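Local coordinates for tubulin-like protein CetZ1 (Haloferax volcanii, PDB 4B46) that binds and probably hydrolyses GTP as a tubulin-like cytoskeletal protein that controls archaeal cell shape and is needed to form the rod-shaped swimming cell, at residues Ala76-Ile90 with Gly114-Tyr127. Residues are numbered along the deposited sequence; the frame is centred on the assembly and turned at random.
Sequences AEIAEEDIDEVQGAI and GGAPVLAKHLKRIY
A76 and A79 press against G114 and G115 where two helices of the Rossmann-like tubulin/FtsZ GTPase domain lie side by side on its parallel sheet. Helix 76-81 runs beside helix 114-126 at a crossing angle of -33°, whereas helix 83-90, after the break at D82, splays to -59°. The glycines allow the close start: A76 CA comes within 3.4 Å of G114 O in a CA-H...O contact, and a CB on G114 would fall too close to A76 N. This end adjoins the nucleotide site: nearby G112 binds GTP, and GDP is bound close to G114.

Apolar packing follows. V118 CG1 meets A79 CB and, at 3.6 Å, CG of E80, whose side chain crosses it at about a right angle. Farther on, L119 CD1 touches I83 CD1, V86 CG1 and I90 CD1; L119 also reaches I6 and F8 of strand 3-8, joining the helix pair to the sheet. I83 CG1, placed anti to its backbone N (chi1 -160°), makes a CH-pi contact over one face of the H122 ring.

The polar contacts centre on Q87. In the plane of its ring, H122 NE2 donates to Q87 OE1 at 2.6 Å, nearly straight. The amide's other end, also bonded to D91, completes the link: Q87 NE2 donates to Y127 OH at 3.0 Å, the oxygen lying close to the amide plane. A leucine in place of Q87 would probably leave both H122 NE2 and the Y127 hydroxyl without their mate. Against the same amide rests I126 CD1, 3.3 Å from Q87 OE1.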
# COMPACT_ATOMS: atom_id res chain seq x y z
N ALA A 76 -9.11 -14.11 -11.56
CA ALA A 76 -7.91 -14.91 -11.43
C ALA A 76 -7.62 -15.70 -12.72
O ALA A 76 -6.47 -15.82 -13.13
CB ALA A 76 -8.03 -15.87 -10.24
N GLU A 77 -8.66 -16.23 -13.34
CA GLU A 77 -8.48 -17.00 -14.58
C GLU A 77 -7.93 -16.14 -15.72
O GLU A 77 -7.04 -16.57 -16.46
CB GLU A 77 -9.79 -17.68 -14.99
CG GLU A 77 -10.12 -18.91 -14.15
CD GLU A 77 -11.54 -19.42 -14.38
OE1 GLU A 77 -12.26 -18.82 -15.20
OE2 GLU A 77 -11.93 -20.41 -13.73
N ILE A 78 -8.45 -14.92 -15.87
CA ILE A 78 -7.97 -14.08 -16.97
C ILE A 78 -6.55 -13.59 -16.72
O ILE A 78 -5.76 -13.48 -17.65
CB ILE A 78 -8.89 -12.87 -17.30
CG1 ILE A 78 -9.09 -11.98 -16.08
CG2 ILE A 78 -10.24 -13.36 -17.87
CD1 ILE A 78 -9.72 -10.63 -16.41
N ALA A 79 -6.22 -13.32 -15.45
CA ALA A 79 -4.86 -12.94 -15.11
C ALA A 79 -3.88 -14.07 -15.44
O ALA A 79 -2.77 -13.83 -15.92
CB ALA A 79 -4.75 -12.55 -13.62
N GLU A 80 -4.29 -15.31 -15.18
CA GLU A 80 -3.44 -16.44 -15.50
C GLU A 80 -3.30 -16.67 -17.00
O GLU A 80 -2.21 -16.95 -17.48
CB GLU A 80 -3.93 -17.71 -14.80
CG GLU A 80 -3.84 -17.60 -13.28
CD GLU A 80 -3.97 -18.92 -12.56
OE1 GLU A 80 -4.75 -19.77 -13.03
OE2 GLU A 80 -3.29 -19.10 -11.53
N GLU A 81 -4.40 -16.53 -17.74
CA GLU A 81 -4.40 -16.77 -19.18
C GLU A 81 -3.60 -15.69 -19.89
O GLU A 81 -2.86 -15.96 -20.84
CB GLU A 81 -5.84 -16.77 -19.72
CG GLU A 81 -6.67 -17.95 -19.25
CD GLU A 81 -8.18 -17.73 -19.40
OE1 GLU A 81 -8.62 -16.61 -19.79
OE2 GLU A 81 -8.93 -18.68 -19.11
N ASP A 82 -3.73 -14.46 -19.41
CA ASP A 82 -3.16 -13.32 -20.12
C ASP A 82 -1.93 -12.70 -19.44
O ASP A 82 -1.60 -11.55 -19.69
CB ASP A 82 -4.23 -12.25 -20.35
CG ASP A 82 -5.34 -12.71 -21.31
OD1 ASP A 82 -5.08 -13.60 -22.15
OD2 ASP A 82 -6.46 -12.18 -21.22
N ILE A 83 -1.25 -13.48 -18.59
CA ILE A 83 -0.12 -12.96 -17.83
C ILE A 83 1.01 -12.46 -18.75
O ILE A 83 1.75 -11.56 -18.39
CB ILE A 83 0.44 -13.99 -16.81
CG1 ILE A 83 1.26 -13.28 -15.74
CG2 ILE A 83 1.26 -15.09 -17.50
CD1 ILE A 83 0.43 -12.32 -14.90
N ASP A 84 1.09 -13.02 -19.96
CA ASP A 84 2.12 -12.59 -20.90
C ASP A 84 1.85 -11.19 -21.44
O ASP A 84 2.77 -10.48 -21.81
CB ASP A 84 2.30 -13.61 -22.03
CG ASP A 84 3.01 -14.88 -21.56
OD1 ASP A 84 3.85 -14.78 -20.63
OD2 ASP A 84 2.72 -15.97 -22.10
N GLU A 85 0.58 -10.78 -21.48
CA GLU A 85 0.24 -9.41 -21.87
C GLU A 85 0.79 -8.44 -20.84
O GLU A 85 1.34 -7.38 -21.17
CB GLU A 85 -1.27 -9.21 -21.98
CG GLU A 85 -1.90 -9.84 -23.19
CD GLU A 85 -3.33 -9.37 -23.39
OE1 GLU A 85 -4.23 -9.85 -22.67
OE2 GLU A 85 -3.55 -8.52 -24.28
N VAL A 86 0.63 -8.80 -19.57
CA VAL A 86 1.13 -7.97 -18.49
C VAL A 86 2.65 -7.94 -18.55
O VAL A 86 3.26 -6.87 -18.47
CB VAL A 86 0.66 -8.50 -17.13
CG1 VAL A 86 1.13 -7.55 -16.02
CG2 VAL A 86 -0.86 -8.64 -17.12
N GLN A 87 3.26 -9.11 -18.71
CA GLN A 87 4.72 -9.22 -18.77
C GLN A 87 5.29 -8.43 -19.94
O GLN A 87 6.40 -7.89 -19.85
CB GLN A 87 5.17 -10.68 -18.85
CG GLN A 87 6.67 -10.87 -18.66
CD GLN A 87 7.19 -10.23 -17.37
OE1 GLN A 87 6.57 -10.34 -16.31
NE2 GLN A 87 8.32 -9.54 -17.47
N GLY A 88 4.53 -8.36 -21.02
CA GLY A 88 4.91 -7.57 -22.17
C GLY A 88 5.20 -6.14 -21.77
O GLY A 88 6.23 -5.58 -22.15
N ALA A 89 4.30 -5.56 -20.97
CA ALA A 89 4.46 -4.19 -20.46
C ALA A 89 5.57 -4.05 -19.42
O ALA A 89 6.25 -3.03 -19.36
CB ALA A 89 3.16 -3.71 -19.87
N ILE A 90 5.70 -5.06 -18.56
CA ILE A 90 6.73 -5.06 -17.54
C ILE A 90 8.13 -5.14 -18.18
O ILE A 90 9.10 -4.61 -17.64
CB ILE A 90 6.51 -6.21 -16.53
CG1 ILE A 90 5.19 -6.00 -15.79
CG2 ILE A 90 7.64 -6.29 -15.52
CD1 ILE A 90 4.82 -7.14 -14.89
N GLY A 114 -8.88 -11.01 -7.95
CA GLY A 114 -8.38 -12.28 -8.47
C GLY A 114 -7.01 -12.20 -9.12
O GLY A 114 -6.22 -13.14 -9.02
N GLY A 115 -6.71 -11.08 -9.78
CA GLY A 115 -5.49 -10.97 -10.56
C GLY A 115 -4.24 -10.52 -9.82
O GLY A 115 -3.13 -10.93 -10.18
N ALA A 116 -4.40 -9.69 -8.79
CA ALA A 116 -3.23 -9.24 -8.03
C ALA A 116 -2.39 -10.38 -7.45
O ALA A 116 -1.17 -10.36 -7.60
CB ALA A 116 -3.61 -8.20 -6.96
N PRO A 117 -3.02 -11.38 -6.80
CA PRO A 117 -2.18 -12.47 -6.28
C PRO A 117 -1.51 -13.29 -7.38
O PRO A 117 -0.41 -13.82 -7.17
CB PRO A 117 -3.18 -13.36 -5.54
CG PRO A 117 -4.33 -12.48 -5.25
CD PRO A 117 -4.43 -11.56 -6.42
N VAL A 118 -2.17 -13.41 -8.53
CA VAL A 118 -1.61 -14.12 -9.67
C VAL A 118 -0.37 -13.38 -10.16
O VAL A 118 0.67 -13.99 -10.42
CB VAL A 118 -2.65 -14.28 -10.81
CG1 VAL A 118 -1.98 -14.75 -12.12
CG2 VAL A 118 -3.74 -15.25 -10.39
N LEU A 119 -0.48 -12.06 -10.25
CA LEU A 119 0.67 -11.27 -10.68
C LEU A 119 1.82 -11.36 -9.67
O LEU A 119 2.98 -11.51 -10.07
CB LEU A 119 0.30 -9.80 -10.91
CG LEU A 119 1.49 -8.90 -11.27
CD1 LEU A 119 2.22 -9.37 -12.54
CD2 LEU A 119 1.05 -7.44 -11.41
N ALA A 120 1.49 -11.26 -8.38
CA ALA A 120 2.54 -11.28 -7.34
C ALA A 120 3.35 -12.56 -7.43
O ALA A 120 4.58 -12.53 -7.36
CB ALA A 120 1.94 -11.10 -5.94
N LYS A 121 2.66 -13.69 -7.59
CA LYS A 121 3.30 -14.98 -7.74
C LYS A 121 4.20 -15.03 -8.98
O LYS A 121 5.33 -15.51 -8.94
CB LYS A 121 2.24 -16.09 -7.80
CG LYS A 121 2.82 -17.49 -7.70
CD LYS A 121 1.75 -18.56 -7.80
CE LYS A 121 2.37 -19.95 -7.75
NZ LYS A 121 1.39 -21.02 -8.06
N HIS A 122 3.68 -14.51 -10.09
CA HIS A 122 4.42 -14.45 -11.35
C HIS A 122 5.70 -13.63 -11.19
O HIS A 122 6.78 -14.03 -11.65
CB HIS A 122 3.53 -13.85 -12.44
CG HIS A 122 4.26 -13.41 -13.67
ND1 HIS A 122 4.53 -14.27 -14.72
CD2 HIS A 122 4.75 -12.21 -14.03
CE1 HIS A 122 5.18 -13.61 -15.67
NE2 HIS A 122 5.33 -12.36 -15.27
N LEU A 123 5.58 -12.48 -10.52
CA LEU A 123 6.73 -11.61 -10.31
C LEU A 123 7.83 -12.25 -9.44
O LEU A 123 9.02 -12.15 -9.76
CB LEU A 123 6.30 -10.29 -9.70
CG LEU A 123 5.48 -9.38 -10.60
CD1 LEU A 123 4.99 -8.14 -9.84
CD2 LEU A 123 6.30 -8.98 -11.80
N LYS A 124 7.43 -12.92 -8.36
CA LYS A 124 8.40 -13.58 -7.48
C LYS A 124 9.09 -14.73 -8.19
O LYS A 124 10.21 -15.13 -7.84
CB LYS A 124 7.71 -14.08 -6.20
CG LYS A 124 7.48 -12.96 -5.18
CD LYS A 124 7.06 -13.48 -3.80
CE LYS A 124 8.12 -14.36 -3.18
NZ LYS A 124 9.40 -13.63 -3.00
N ARG A 125 8.43 -15.26 -9.21
CA ARG A 125 8.94 -16.40 -9.95
C ARG A 125 10.06 -16.01 -10.92
O ARG A 125 10.96 -16.81 -11.19
CB ARG A 125 7.79 -17.04 -10.73
CG ARG A 125 7.74 -18.54 -10.64
CD ARG A 125 6.35 -19.05 -11.00
NE ARG A 125 6.34 -20.50 -11.13
CZ ARG A 125 6.29 -21.15 -12.28
NH1 ARG A 125 6.23 -20.47 -13.42
NH2 ARG A 125 6.30 -22.47 -12.30
N ILE A 126 10.00 -14.80 -11.45
CA ILE A 126 10.98 -14.40 -12.47
C ILE A 126 11.97 -13.33 -12.01
O ILE A 126 13.05 -13.20 -12.58
CB ILE A 126 10.30 -13.99 -13.81
CG1 ILE A 126 9.85 -12.53 -13.75
CG2 ILE A 126 9.12 -14.92 -14.14
CD1 ILE A 126 9.08 -12.10 -14.98
N TYR A 127 11.60 -12.56 -10.98
CA TYR A 127 12.49 -11.53 -10.45
C TYR A 127 12.95 -11.86 -9.03
O TYR A 127 12.29 -12.62 -8.33
CB TYR A 127 11.82 -10.15 -10.45
CG TYR A 127 11.42 -9.65 -11.81
CD1 TYR A 127 12.37 -9.40 -12.79
CD2 TYR A 127 10.08 -9.44 -12.13
CE1 TYR A 127 12.00 -8.95 -14.05
CE2 TYR A 127 9.70 -8.99 -13.37
CZ TYR A 127 10.66 -8.74 -14.33
OH TYR A 127 10.27 -8.29 -15.57